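Local coordinates for protein rhizobiales Sp. Pch2 (Marine metagenome, PDB 6PB3) that probably uses ATP as a hexameric AAA+ remodeller of the TRIP13/Pch2 type to act on HORMA domain proteins that regulate a bacterial cGAS-like enzyme in phage immunity, at residues S15-V20 with I106-L111. Residues are numbered along the deposited sequence; the frame is centred on the assembly and turned at random.
Sequences STYPDV and ITLLPL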
ATOM      1  N   SER A  15     -23.609  32.872  12.557  1.00 79.27           N
ATOM      2  CA  SER A  15     -22.997  34.120  12.982  1.00 80.89           C
ATOM      3  C   SER A  15     -23.273  35.213  11.958  1.00 79.69           C
ATOM      4  O   SER A  15     -23.394  34.946  10.758  1.00 80.58           O
ATOM      5  CB  SER A  15     -21.482  33.964  13.180  1.00 85.89           C
ATOM      6  OG  SER A  15     -20.826  33.693  11.951  1.00 92.19           O
ATOM      7  N   THR A  16     -23.386  36.444  12.446  1.00 67.29           N
ATOM      8  CA  THR A  16     -23.493  37.611  11.587  1.00 65.04           C
ATOM      9  C   THR A  16     -22.219  38.432  11.665  1.00 65.93           C
ATOM     10  O   THR A  16     -21.521  38.439  12.684  1.00 59.46           O
ATOM     11  CB  THR A  16     -24.673  38.494  11.972  1.00 71.71           C
ATOM     12  OG1 THR A  16     -24.528  38.914  13.336  1.00 73.67           O
ATOM     13  CG2 THR A  16     -25.977  37.735  11.788  1.00 69.62           C
ATOM     14  N   TYR A  17     -21.928  39.132  10.575  1.00 71.29           N
ATOM     15  CA  TYR A  17     -20.746  39.967  10.516  1.00 57.83           C
ATOM     16  C   TYR A  17     -21.122  41.399  10.153  1.00 69.15           C
ATOM     17  O   TYR A  17     -22.120  41.629   9.463  1.00 63.55           O
ATOM     18  CB  TYR A  17     -19.742  39.425   9.498  1.00 57.29           C
ATOM     19  CG  TYR A  17     -19.334  38.000   9.782  1.00 63.10           C
ATOM     20  CD1 TYR A  17     -18.347  37.718  10.716  1.00 57.83           C
ATOM     21  CD2 TYR A  17     -19.923  36.940   9.111  1.00 71.53           C
ATOM     22  CE1 TYR A  17     -17.963  36.408  10.973  1.00 51.87           C
ATOM     23  CE2 TYR A  17     -19.542  35.639   9.361  1.00 67.01           C
ATOM     24  CZ  TYR A  17     -18.569  35.377  10.305  1.00 67.30           C
ATOM     25  OH  TYR A  17     -18.182  34.070  10.567  1.00 60.79           O
ATOM     26  N   PRO A  18     -20.342  42.386  10.603  1.00 65.94           N
ATOM     27  CA  PRO A  18     -19.129  42.287  11.427  1.00 65.33           C
ATOM     28  C   PRO A  18     -19.354  41.822  12.870  1.00 66.46           C
ATOM     29  O   PRO A  18     -20.428  42.000  13.451  1.00 63.32           O
ATOM     30  CB  PRO A  18     -18.588  43.727  11.428  1.00 71.87           C
ATOM     31  CG  PRO A  18     -19.306  44.432  10.335  1.00 68.07           C
ATOM     32  CD  PRO A  18     -20.624  43.773  10.204  1.00 75.22           C
ATOM     33  N   ASP A  19     -18.295  41.265  13.452  1.00 63.86           N
ATOM     34  CA  ASP A  19     -18.308  40.740  14.810  1.00 66.16           C
ATOM     35  C   ASP A  19     -16.963  41.026  15.470  1.00 61.36           C
ATOM     36  O   ASP A  19     -15.915  40.719  14.885  1.00 67.34           O
ATOM     37  CB  ASP A  19     -18.588  39.234  14.789  1.00 84.33           C
ATOM     38  CG  ASP A  19     -18.880  38.682  16.155  1.00 88.88           C
ATOM     39  OD1 ASP A  19     -18.012  38.786  17.049  1.00 89.68           O
ATOM     40  OD2 ASP A  19     -19.994  38.157  16.333  1.00 84.10           O
ATOM     41  N   VAL A  20     -17.006  41.603  16.681  1.00 58.00           N
ATOM     42  CA  VAL A  20     -15.792  41.917  17.444  1.00 59.35           C
ATOM     43  C   VAL A  20     -14.983  40.653  17.718  1.00 72.03           C
ATOM     44  O   VAL A  20     -13.747  40.669  17.674  1.00 70.21           O
ATOM     45  CB  VAL A  20     -16.142  42.623  18.772  1.00 77.96           C
ATOM     46  CG1 VAL A  20     -16.381  44.126  18.586  1.00 74.60           C
ATOM     47  CG2 VAL A  20     -17.345  41.969  19.419  1.00 78.13           C
ATOM     48  N   ILE A 106     -23.215  40.297   6.609  1.00 66.91           N
ATOM     49  CA  ILE A 106     -23.009  38.949   6.100  1.00 62.84           C
ATOM     50  C   ILE A 106     -23.524  37.936   7.112  1.00 68.72           C
ATOM     51  O   ILE A 106     -23.187  38.008   8.297  1.00 70.20           O
ATOM     52  CB  ILE A 106     -21.527  38.679   5.804  1.00 59.62           C
ATOM     53  CG1 ILE A 106     -21.019  39.615   4.717  1.00 65.43           C
ATOM     54  CG2 ILE A 106     -21.316  37.211   5.399  1.00 55.32           C
ATOM     55  CD1 ILE A 106     -19.620  39.264   4.284  1.00 63.39           C
ATOM     56  N   THR A 107     -24.324  36.986   6.637  1.00 65.96           N
ATOM     57  CA  THR A 107     -24.834  35.895   7.450  1.00 55.60           C
ATOM     58  C   THR A 107     -24.057  34.631   7.107  1.00 57.98           C
ATOM     59  O   THR A 107     -24.018  34.219   5.940  1.00 59.37           O
ATOM     60  CB  THR A 107     -26.326  35.684   7.194  1.00 69.56           C
ATOM     61  OG1 THR A 107     -27.051  36.875   7.530  1.00 81.19           O
ATOM     62  CG2 THR A 107     -26.839  34.527   8.023  1.00 77.33           C
ATOM     63  N   LEU A 108     -23.447  34.014   8.110  1.00 64.91           N
ATOM     64  CA  LEU A 108     -22.727  32.760   7.921  1.00 68.16           C
ATOM     65  C   LEU A 108     -23.600  31.597   8.367  1.00 69.16           C
ATOM     66  O   LEU A 108     -24.108  31.590   9.494  1.00 63.32           O
ATOM     67  CB  LEU A 108     -21.414  32.762   8.695  1.00 71.75           C
ATOM     68  CG  LEU A 108     -20.598  31.476   8.652  1.00 74.85           C
ATOM     69  CD1 LEU A 108     -19.706  31.440   7.409  1.00 58.79           C
ATOM     70  CD2 LEU A 108     -19.776  31.356   9.922  1.00 81.99           C
ATOM     71  N   LEU A 109     -23.775  30.621   7.479  1.00 69.37           N
ATOM     72  CA  LEU A 109     -24.524  29.409   7.791  1.00 66.92           C
ATOM     73  C   LEU A 109     -23.550  28.244   7.858  1.00 72.42           C
ATOM     74  O   LEU A 109     -23.116  27.737   6.812  1.00 71.04           O
ATOM     75  CB  LEU A 109     -25.609  29.138   6.743  1.00 58.36           C
ATOM     76  CG  LEU A 109     -26.604  30.288   6.555  1.00 74.59           C
ATOM     77  CD1 LEU A 109     -27.495  30.013   5.367  1.00 67.91           C
ATOM     78  CD2 LEU A 109     -27.433  30.526   7.813  1.00 78.05           C
ATOM     79  N   PRO A 110     -23.178  27.780   9.049  1.00 79.89           N
ATOM     80  CA  PRO A 110     -22.292  26.612   9.143  1.00 74.03           C
ATOM     81  C   PRO A 110     -23.101  25.328   9.025  1.00 70.27           C
ATOM     82  O   PRO A 110     -24.105  25.138   9.718  1.00 71.20           O
ATOM     83  CB  PRO A 110     -21.663  26.749  10.531  1.00 81.82           C
ATOM     84  CG  PRO A 110     -22.750  27.414  11.333  1.00 99.70           C
ATOM     85  CD  PRO A 110     -23.511  28.331  10.376  1.00 83.14           C
ATOM     86  N   LEU A 111     -22.672  24.462   8.114  1.00 64.79           N
ATOM     87  CA  LEU A 111     -23.275  23.149   7.945  1.00 89.08           C
ATOM     88  C   LEU A 111     -22.654  22.165   8.933  1.00 91.41           C
ATOM     89  O   LEU A 111     -21.468  21.840   8.824  1.00104.97           O
ATOM     90  CB  LEU A 111     -23.083  22.659   6.515  1.00 78.50           C
ATOM     91  CG  LEU A 111     -24.275  21.892   5.960  1.00 81.04           C
ATOM     92  CD1 LEU A 111     -23.994  21.490   4.529  1.00 78.82           C
ATOM     93  CD2 LEU A 111     -24.563  20.685   6.805  1.00 81.69           C
TER
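Tyr17 lies across Ile106 and Leu108 where short strand 15-17 pairs antiparallel with strand 105-111. This adds an antiparallel edge strand to the otherwise parallel sheet of the AAA ATPase fold. On its other side, strand 105-111 continues the sheet through backbone bonds with strand 151-157.

Ser15 and Tyr17 form hydrogen-bonded pairs with Leu108 and Ile106. Leu108 N donates to Ser15 O and Tyr17 N to Ile106 O, each at 2.8 Å. The return bond of each pair is weak. Between them, Thr16 and Thr107 form a non-hydrogen-bonded pair, and Thr16 CA makes a CH-O contact with Ile106 O.

Tyr17 CG is anti to the carbonyl carbon (chi1 -57°), beside the backbone N, and this lays the ring along strand 105-111 as far as Leu108. Tyr17 CB sits near Ile106 O and Ile106 CB. CG still faces Ile106 O. CD2 is 3.5 Å from Ile106 O, which stands oblique to the ring, and 4.0 Å from Ile106 CG2. CE2 is 3.5 Å from Leu108 CB, which lies at the ring edge, near its plane. CZ stays near the same Leu108 CB. Tyr17 OH is 3.2 Å from Leu108 CD2 and is hydrogen-bonded to Glu92 O. Ser15 OG also gives Tyr17 OH a weak bond at 3.0 Å, and the same OG lies 3.3 Å from Leu108 CD2.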